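Local structure of trans-4-hydroxy-L-proline dehydratase (Clostridioides difficile 70-100-2010, 6VXC) at residues I401-P406 / N428-V433; G366-D371 / D445-G450; G303-H308 / A361-G366. The protein uses a glycyl radical to dehydrate trans-4-hydroxy-L-proline to (S)-1-pyrroline-5-carboxylate in the anaerobic breakdown of hydroxyproline. One frame throughout, in Å; residues are numbered along the deposited sequence.

Contact 1. Residues I401-P406 / N428-V433; sequences ISKKTP and NTEAIV
Glu430 reaches back from the first turn of its helix and lays its carboxylate across the start of the turn at Ser402 and Lys403, each oxygen taking one donor. OE1 receives the backbone N-H of Lys403 at 2.9 Å in a nearly straight bond (170°), and OE2 receives the hydroxyl of Ser402, OG lying 2.8 Å away. Both donors come in on the syn sides, the hydroxyl closer to the carboxylate plane than the amide, and this two-point grip fixes the rotation of the group. A bend in the glutamate chain at chi2 (72°) swings the carboxylate round to face the loop.

Ser402 is engaged on both sides of its hydroxyl. With OG anti to the backbone N (chi1 165°), the hydroxyl donates to Glu430 OE2 and accepts from Lys404 N at 2.9 Å, which makes an ST turn inside the type I turn Ser402-Thr405. The Lys403 side chain crosses that of Glu430 at about a right angle, its CG 3.6 Å from Glu430 OE1, while its amine extends beyond. Lys404 instead reaches OE2 through a water. Two lysines so near would probably favour the charged form of Glu430.

Beneath this polar layer, Ser402 CB packs against Thr429 CB at 3.8 Å, and Thr429 N donates to Ile401 O. The hydroxyl of Thr429 turns to Gln400.

Ile401 and Asn428 form a parallel bridge, so the contact joins neighbouring strands 396-401 and 426-428 where each strand ends. Asn428 N-caps helix 429-438 with weak bonds to OD1, its ND2 held by Gly753; Pro406 stands before helix 407-418, and Arg746 of helix 734-750 binds the carbonyls of Ser402 and Thr405.

Contact 2. Residues G366-D371 / D445-G450; sequences GGINPD and DARLGG
Arg447 overlaps the loop backbone at Pro370 and Asp371 along much of its length. Its chain runs extended from CG to NE (chi2 166°, chi3 175°), which lays the methylene CD 3.6 Å from Pro370 O and brings the guanidinium flat under Asp371 O. That carbonyl oxygen stands 3.8 Å above the centre of the guanidinium plane, an approach over the face and not along an N-H. The N-H direction is used instead by a water in the plane at the edge, 2.7 Å from Arg447 NH2, which donates to Pro370 O and so ties the arginine to the same loop indirectly.

Apolar contacts lie nearer the base of the arginine. Leu448 CD2 touches the ring of Pro370 at CB (3.7 Å), the two side chains crossing at about a right angle, and Ile368 brings its CD1 loosely against Arg447 CG. A second water lies 2.8 Å from both Ile368 O and Arg447 O and bridges the two backbones.

Near the surface, the contact thus joins the loop after strand 362-366 to the type I turn Ala446-Gly449 that follows helix 443-446. Ile368 also packs on Thr429 and Val433 of helix 429-438, and Pro370 on Gln307 of helix 305-318.

Contact 3. Residues G303-H308 / A361-G366; sequences GRLDQH and ANINTG
Arg304 and Asp306 carry the charged part of this contact, and both grip the strand backbone. Bent at chi2 and chi3, the Arg304 chain curls back until its guanidinium reaches two carbonyls: NH1 lies 2.8 Å from Asn364 O in a weak bond at the edge of the group, and NH2 donates to Gly366 O, also at 2.8 Å, with that oxygen tilted 29° from the guanidinium plane. NH2 serves Ile368 O as well. In the other direction, Asp306 OD2 accepts from Gly366 N at 2.8 Å, met on the syn side in a fairly straight bond (165°), and is also hydrogen-bonded to Ser380. A salt bridge between Arg304 NH1 and Asp306 OD1 couples the two grips, and Gln307 NE2, which also bonds Gly375, donates to the same OD1 from above the carboxylate plane. The CG of Gln307 lies over one face of the guanidinium, so the arginine is held at its edge and covered from one side.

Backbone and water bonds extend the join. Asn364 N donates to Gly303 O at 3.2 Å, and a water accepts from Asp306 N, donates to Asn364 O and also touches Thr365 OG1.

Van der Waals contacts add to this. The Arg304 and Asn364 side chains cross at about a right angle, CD 3.9 Å from CB; Leu305 CB meets Ile363 CG2 at 4.1 Å; and the methyl CG2 of Thr365 lies beside a carboxylate oxygen, 3.4 Å from Asp306 OD2.

The N-terminus of helix 305-318 is thereby docked on strand 362-366, outermost in its sheet within this chain, next to strand 396-401. Helices 324-339 and 378-390 cover Leu305 through Trp335 and Ile383. At the start of the strand, the side chain of Asn362 lies about 6 Å from that of Cys454, the probable radical-carrying cysteine.

Overall arrangement
The three contacts cluster on one side of the chain's centre, within the part of the protein related to pyruvate formate lyase. Contacts 1 and 2 have centres about 9 Å apart, contacts 2 and 3 about 10 Å, and contacts 1 and 3 about 14 Å, so contact 2 links the others. It shares Gly366 with contact 3 and touches contact 1 through Ile368 and Thr429. Along the chain contact 3 closes first, and contact 1 is nested inside the loop closed by contact 2. Strands 362-366, 396-401 and 426-428 lie side by side, and the contacts brace this edge of their sheet, probably part of the barrel characteristic of glycyl radical enzymes, which at Asn362 approaches the probable catalytic cysteine.

Contact 1. Residues I401-P406 / N428-V433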
loop_
_atom_site.group_PDB
_atom_site.type_symbol
_atom_site.label_atom_id
_atom_site.label_comp_id
_atom_site.label_asym_id
_atom_site.label_seq_id
_atom_site.Cartn_x
_atom_site.Cartn_y
_atom_site.Cartn_z
ATOM N N ILE A 401 -17.038 -7.558 -0.160
ATOM C CA ILE A 401 -18.478 -7.710 -0.168
ATOM C C ILE A 401 -18.873 -8.104 -1.579
ATOM O O ILE A 401 -18.571 -7.385 -2.533
ATOM C CB ILE A 401 -19.177 -6.415 0.272
ATOM C CG1 ILE A 401 -18.719 -5.994 1.679
ATOM C CG2 ILE A 401 -20.684 -6.558 0.154
ATOM C CD1 ILE A 401 -18.882 -7.052 2.770
ATOM N N SER A 402 -19.531 -9.251 -1.700
ATOM C CA SER A 402 -20.084 -9.783 -2.934
ATOM C C SER A 402 -21.603 -9.702 -2.887
ATOM O O SER A 402 -22.206 -9.663 -1.814
ATOM C CB SER A 402 -19.637 -11.248 -3.131
ATOM O OG SER A 402 -20.392 -11.928 -4.120
ATOM N N LYS A 403 -22.221 -9.715 -4.071
ATOM C CA LYS A 403 -23.662 -9.937 -4.142
ATOM C C LYS A 403 -24.062 -11.252 -3.476
ATOM O O LYS A 403 -25.231 -11.426 -3.124
ATOM C CB LYS A 403 -24.120 -9.925 -5.598
ATOM C CG LYS A 403 -23.532 -11.060 -6.400
ATOM C CD LYS A 403 -23.934 -11.018 -7.863
ATOM C CE LYS A 403 -23.396 -12.249 -8.601
ATOM N NZ LYS A 403 -23.832 -12.302 -10.025
ATOM N N LYS A 404 -23.119 -12.180 -3.316
ATOM C CA LYS A 404 -23.331 -13.466 -2.665
ATOM C C LYS A 404 -23.084 -13.443 -1.159
ATOM O O LYS A 404 -23.337 -14.454 -0.499
ATOM C CB LYS A 404 -22.419 -14.532 -3.288
ATOM C CG LYS A 404 -22.479 -14.675 -4.822
ATOM C CD LYS A 404 -21.466 -15.719 -5.233
ATOM C CE LYS A 404 -21.605 -16.201 -6.672
ATOM N NZ LYS A 404 -21.044 -15.235 -7.611
ATOM N N THR A 405 -22.624 -12.324 -0.613
ATOM C CA THR A 405 -22.255 -12.202 0.793
ATOM C C THR A 405 -23.508 -12.098 1.658
ATOM O O THR A 405 -24.400 -11.308 1.354
ATOM C CB THR A 405 -21.387 -10.956 1.003
ATOM O OG1 THR A 405 -20.177 -11.063 0.241
ATOM C CG2 THR A 405 -21.070 -10.740 2.495
ATOM N N PRO A 406 -23.601 -12.858 2.744
ATOM C CA PRO A 406 -24.764 -12.728 3.634
ATOM C C PRO A 406 -24.846 -11.338 4.246
ATOM O O PRO A 406 -23.832 -10.716 4.563
ATOM C CB PRO A 406 -24.524 -13.812 4.692
ATOM C CG PRO A 406 -23.561 -14.776 4.023
ATOM C CD PRO A 406 -22.715 -13.963 3.135
ATOM N N ASN A 428 -15.603 -4.232 -3.519
ATOM C CA ASN A 428 -16.636 -4.877 -4.334
ATOM C C ASN A 428 -16.043 -6.096 -5.038
ATOM O O ASN A 428 -15.284 -5.961 -6.003
ATOM C CB ASN A 428 -17.209 -3.880 -5.337
ATOM C CG ASN A 428 -18.316 -4.469 -6.197
ATOM O OD1 ASN A 428 -18.552 -5.672 -6.185
ATOM N ND2 ASN A 428 -19.027 -3.606 -6.922
ATOM N N THR A 429 -16.405 -7.288 -4.560
ATOM C CA THR A 429 -15.868 -8.522 -5.132
ATOM C C THR A 429 -16.147 -8.624 -6.626
ATOM O O THR A 429 -15.270 -9.033 -7.400
ATOM C CB THR A 429 -16.440 -9.739 -4.401
ATOM O OG1 THR A 429 -15.989 -9.747 -3.043
ATOM C CG2 THR A 429 -16.049 -11.033 -5.111
ATOM N N GLU A 430 -17.357 -8.270 -7.055
ATOM C CA GLU A 430 -17.663 -8.385 -8.478
ATOM C C GLU A 430 -16.841 -7.406 -9.305
ATOM O O GLU A 430 -16.459 -7.732 -10.428
ATOM C CB GLU A 430 -19.158 -8.199 -8.751
ATOM C CG GLU A 430 -19.933 -9.507 -8.542
ATOM C CD GLU A 430 -20.041 -9.865 -7.069
ATOM O OE1 GLU A 430 -20.590 -9.033 -6.335
ATOM O OE2 GLU A 430 -19.545 -10.938 -6.646
ATOM N N ALA A 431 -16.557 -6.214 -8.772
ATOM C CA ALA A 431 -15.696 -5.288 -9.495
ATOM C C ALA A 431 -14.274 -5.823 -9.587
ATOM O O ALA A 431 -13.661 -5.813 -10.659
ATOM C CB ALA A 431 -15.722 -3.911 -8.825
ATOM N N ILE A 432 -13.744 -6.325 -8.474
ATOM C CA ILE A 432 -12.397 -6.900 -8.459
ATOM C C ILE A 432 -12.252 -7.975 -9.528
ATOM O O ILE A 432 -11.291 -7.978 -10.310
ATOM C CB ILE A 432 -12.075 -7.460 -7.062
ATOM C CG1 ILE A 432 -11.873 -6.315 -6.060
ATOM C CG2 ILE A 432 -10.882 -8.384 -7.141
ATOM C CD1 ILE A 432 -11.958 -6.763 -4.610
ATOM N N VAL A 433 -13.191 -8.919 -9.563
ATOM C CA VAL A 433 -13.070 -10.022 -10.509
ATOM C C VAL A 433 -13.083 -9.510 -11.941
ATOM O O VAL A 433 -12.276 -9.940 -12.776
ATOM C CB VAL A 433 -14.169 -11.067 -10.275
ATOM C CG1 VAL A 433 -14.232 -12.036 -11.461
ATOM C CG2 VAL A 433 -13.874 -11.822 -9.003
HETATM O O HOH W 1 -20.885 -6.343 -3.916
HETATM O O HOH W 2 -18.873 -13.439 -8.140
#

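Contact 2. Residues G366-D371 / D445-G450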
loop_
_atom_site.group_PDB
_atom_site.type_symbol
_atom_site.label_atom_id
_atom_site.label_comp_id
_atom_site.label_asym_id
_atom_site.label_seq_id
_atom_site.Cartn_x
_atom_site.Cartn_y
_atom_site.Cartn_z
ATOM N N GLY A 366 -14.025 -12.305 3.716
ATOM C CA GLY A 366 -15.322 -12.397 3.071
ATOM C C GLY A 366 -15.223 -12.919 1.647
ATOM O O GLY A 366 -14.744 -14.035 1.423
ATOM N N GLY A 367 -15.664 -12.114 0.683
ATOM C CA GLY A 367 -15.447 -12.380 -0.719
ATOM C C GLY A 367 -16.039 -13.705 -1.162
ATOM O O GLY A 367 -17.119 -14.123 -0.722
ATOM N N ILE A 368 -15.335 -14.348 -2.100
ATOM C CA ILE A 368 -15.742 -15.611 -2.701
ATOM C C ILE A 368 -14.620 -16.621 -2.521
ATOM O O ILE A 368 -13.451 -16.265 -2.366
ATOM C CB ILE A 368 -16.104 -15.458 -4.191
ATOM C CG1 ILE A 368 -14.938 -14.831 -4.969
ATOM C CG2 ILE A 368 -17.346 -14.604 -4.358
ATOM C CD1 ILE A 368 -15.261 -14.628 -6.383
ATOM N N ASN A 369 -14.993 -17.899 -2.532
ATOM C CA ASN A 369 -14.010 -18.967 -2.438
ATOM C C ASN A 369 -13.427 -19.268 -3.814
ATOM O O ASN A 369 -13.847 -18.703 -4.827
ATOM C CB ASN A 369 -14.633 -20.199 -1.768
ATOM C CG ASN A 369 -15.800 -20.791 -2.540
ATOM O OD1 ASN A 369 -15.910 -20.662 -3.749
ATOM N ND2 ASN A 369 -16.676 -21.477 -1.816
ATOM N N PRO A 370 -12.424 -20.146 -3.880
ATOM C CA PRO A 370 -11.800 -20.431 -5.176
ATOM C C PRO A 370 -12.771 -20.958 -6.219
ATOM O O PRO A 370 -12.485 -20.829 -7.413
ATOM C CB PRO A 370 -10.716 -21.455 -4.818
ATOM C CG PRO A 370 -10.351 -21.103 -3.422
ATOM C CD PRO A 370 -11.652 -20.727 -2.765
ATOM N N ASP A 371 -13.918 -21.512 -5.820
ATOM C CA ASP A 371 -14.927 -21.939 -6.780
ATOM C C ASP A 371 -15.843 -20.804 -7.220
ATOM O O ASP A 371 -16.675 -21.012 -8.104
ATOM C CB ASP A 371 -15.784 -23.071 -6.188
ATOM C CG ASP A 371 -15.014 -24.378 -6.040
ATOM O OD1 ASP A 371 -14.119 -24.632 -6.862
ATOM O OD2 ASP A 371 -15.306 -25.148 -5.107
ATOM N N ASP A 445 -8.195 -17.756 -12.082
ATOM C CA ASP A 445 -7.215 -16.997 -11.320
ATOM C C ASP A 445 -7.843 -15.776 -10.660
ATOM O O ASP A 445 -7.472 -15.416 -9.540
ATOM C CB ASP A 445 -6.038 -16.591 -12.221
ATOM C CG ASP A 445 -5.154 -17.780 -12.623
ATOM O OD1 ASP A 445 -5.246 -18.850 -11.975
ATOM O OD2 ASP A 445 -4.343 -17.634 -13.570
ATOM N N ALA A 446 -8.796 -15.130 -11.328
ATOM C CA ALA A 446 -9.395 -13.933 -10.746
ATOM C C ALA A 446 -10.111 -14.234 -9.430
ATOM O O ALA A 446 -10.104 -13.398 -8.520
ATOM C CB ALA A 446 -10.368 -13.295 -11.740
ATOM N N ARG A 447 -10.720 -15.421 -9.310
ATOM C CA ARG A 447 -11.402 -15.813 -8.084
ATOM C C ARG A 447 -10.456 -15.930 -6.896
ATOM O O ARG A 447 -10.926 -15.998 -5.755
ATOM C CB ARG A 447 -12.138 -17.139 -8.304
ATOM C CG ARG A 447 -13.362 -17.020 -9.201
ATOM C CD ARG A 447 -13.847 -18.393 -9.672
ATOM N NE ARG A 447 -15.088 -18.300 -10.433
ATOM C CZ ARG A 447 -15.503 -19.202 -11.320
ATOM N NH1 ARG A 447 -16.652 -19.017 -11.954
ATOM N NH2 ARG A 447 -14.778 -20.283 -11.567
ATOM N N LEU A 448 -9.150 -15.961 -7.127
ATOM C CA LEU A 448 -8.194 -15.989 -6.031
ATOM C C LEU A 448 -7.717 -14.592 -5.654
ATOM O O LEU A 448 -6.922 -14.451 -4.724
ATOM C CB LEU A 448 -6.987 -16.875 -6.409
ATOM C CG LEU A 448 -7.330 -18.305 -6.848
ATOM C CD1 LEU A 448 -6.112 -19.108 -7.357
ATOM C CD2 LEU A 448 -8.031 -19.070 -5.734
ATOM N N GLY A 449 -8.219 -13.557 -6.320
ATOM C CA GLY A 449 -7.676 -12.221 -6.202
ATOM C C GLY A 449 -8.388 -11.340 -5.179
ATOM O O GLY A 449 -9.318 -11.734 -4.480
ATOM N N GLY A 450 -7.931 -10.101 -5.128
ATOM C CA GLY A 450 -8.460 -9.156 -4.175
ATOM C C GLY A 450 -7.729 -7.843 -4.304
ATOM O O GLY A 450 -7.180 -7.528 -5.362
HETATM O O HOH W 3 -10.932 -17.263 -3.209
HETATM O O HOH W 4 -12.868 -21.656 -10.299
#

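Contact 3. Residues G303-H308 / A361-G366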
loop_
_atom_site.group_PDB
_atom_site.type_symbol
_atom_site.label_atom_id
_atom_site.label_comp_id
_atom_site.label_asym_id
_atom_site.label_seq_id
_atom_site.Cartn_x
_atom_site.Cartn_y
_atom_site.Cartn_z
ATOM N N GLY A 303 -3.336 -12.105 2.358
ATOM C CA GLY A 303 -4.401 -11.919 1.390
ATOM C C GLY A 303 -5.715 -12.506 1.863
ATOM O O GLY A 303 -6.321 -11.977 2.796
ATOM N N ARG A 304 -6.170 -13.591 1.229
ATOM C CA ARG A 304 -7.463 -14.203 1.537
ATOM C C ARG A 304 -7.311 -15.184 2.705
ATOM O O ARG A 304 -7.493 -16.396 2.578
ATOM C CB ARG A 304 -8.031 -14.870 0.286
ATOM C CG ARG A 304 -8.153 -13.940 -0.937
ATOM C CD ARG A 304 -9.336 -12.930 -0.844
ATOM N NE ARG A 304 -10.596 -13.653 -0.965
ATOM C CZ ARG A 304 -11.404 -13.916 0.055
ATOM N NH1 ARG A 304 -11.099 -13.475 1.266
ATOM N NH2 ARG A 304 -12.504 -14.625 -0.139
ATOM N N LEU A 305 -6.969 -14.600 3.858
ATOM C CA LEU A 305 -6.608 -15.375 5.038
ATOM C C LEU A 305 -7.721 -16.332 5.452
ATOM O O LEU A 305 -7.444 -17.485 5.779
ATOM C CB LEU A 305 -6.244 -14.428 6.186
ATOM C CG LEU A 305 -5.831 -15.041 7.525
ATOM C CD1 LEU A 305 -4.597 -15.917 7.380
ATOM C CD2 LEU A 305 -5.600 -13.946 8.582
ATOM N N ASP A 306 -8.988 -15.888 5.419
ATOM C CA ASP A 306 -10.067 -16.773 5.856
ATOM C C ASP A 306 -10.230 -17.970 4.921
ATOM O O ASP A 306 -10.667 -19.035 5.364
ATOM C CB ASP A 306 -11.418 -16.021 6.038
ATOM C CG ASP A 306 -11.916 -15.246 4.783
ATOM O OD1 ASP A 306 -11.282 -15.288 3.713
ATOM O OD2 ASP A 306 -13.000 -14.594 4.905
ATOM N N GLN A 307 -9.881 -17.827 3.637
ATOM C CA GLN A 307 -9.943 -18.975 2.736
ATOM C C GLN A 307 -8.817 -19.968 3.022
ATOM O O GLN A 307 -9.030 -21.183 2.969
ATOM C CB GLN A 307 -9.891 -18.523 1.274
ATOM C CG GLN A 307 -10.967 -17.480 0.878
ATOM C CD GLN A 307 -12.367 -17.923 1.235
ATOM O OE1 GLN A 307 -12.900 -18.881 0.659
ATOM N NE2 GLN A 307 -12.965 -17.247 2.211
ATOM N N HIS A 308 -7.619 -19.479 3.335
ATOM C CA HIS A 308 -6.498 -20.391 3.546
ATOM C C HIS A 308 -6.625 -21.127 4.875
ATOM O O HIS A 308 -6.257 -22.302 4.968
ATOM C CB HIS A 308 -5.169 -19.630 3.461
ATOM C CG HIS A 308 -4.987 -18.918 2.160
ATOM N ND1 HIS A 308 -4.700 -17.571 2.079
ATOM C CD2 HIS A 308 -5.120 -19.353 0.885
ATOM C CE1 HIS A 308 -4.649 -17.212 0.809
ATOM N NE2 HIS A 308 -4.899 -18.275 0.064
ATOM N N ALA A 361 -0.357 -3.705 5.189
ATOM C CA ALA A 361 -0.556 -5.144 5.032
ATOM C C ALA A 361 -2.060 -5.387 5.043
ATOM O O ALA A 361 -2.692 -5.396 6.097
ATOM C CB ALA A 361 0.150 -5.937 6.123
ATOM N N ASN A 362 -2.625 -5.576 3.862
ATOM C CA ASN A 362 -4.063 -5.530 3.640
ATOM C C ASN A 362 -4.642 -6.949 3.615
ATOM O O ASN A 362 -4.312 -7.743 2.735
ATOM C CB ASN A 362 -4.322 -4.787 2.329
ATOM C CG ASN A 362 -5.783 -4.484 2.093
ATOM O OD1 ASN A 362 -6.661 -5.259 2.448
ATOM N ND2 ASN A 362 -6.045 -3.369 1.420
ATOM N N ILE A 363 -5.532 -7.250 4.560
ATOM C CA ILE A 363 -6.202 -8.544 4.642
ATOM C C ILE A 363 -7.635 -8.389 4.135
ATOM O O ILE A 363 -8.342 -7.457 4.530
ATOM C CB ILE A 363 -6.137 -9.099 6.081
ATOM C CG1 ILE A 363 -4.661 -9.322 6.474
ATOM C CG2 ILE A 363 -6.954 -10.383 6.198
ATOM C CD1 ILE A 363 -4.405 -9.807 7.895
ATOM N N ASN A 364 -8.039 -9.282 3.216
ATOM C CA ASN A 364 -9.352 -9.306 2.576
ATOM C C ASN A 364 -10.164 -10.460 3.186
ATOM O O ASN A 364 -9.836 -11.631 2.972
ATOM C CB ASN A 364 -9.213 -9.520 1.068
ATOM C CG ASN A 364 -8.857 -8.254 0.274
ATOM O OD1 ASN A 364 -9.081 -8.231 -0.929
ATOM N ND2 ASN A 364 -8.266 -7.239 0.915
ATOM N N THR A 365 -11.224 -10.142 3.915
ATOM C CA THR A 365 -12.075 -11.134 4.564
ATOM C C THR A 365 -13.459 -11.120 3.924
ATOM O O THR A 365 -14.005 -10.054 3.617
ATOM C CB THR A 365 -12.145 -10.857 6.085
ATOM O OG1 THR A 365 -10.843 -11.008 6.655
ATOM C CG2 THR A 365 -13.103 -11.803 6.823
ATOM N N GLY A 366 -14.025 -12.305 3.716
ATOM C CA GLY A 366 -15.322 -12.397 3.071
ATOM C C GLY A 366 -15.223 -12.919 1.647
ATOM O O GLY A 366 -14.744 -14.035 1.423
HETATM O O HOH W 5 -9.361 -13.052 5.239
#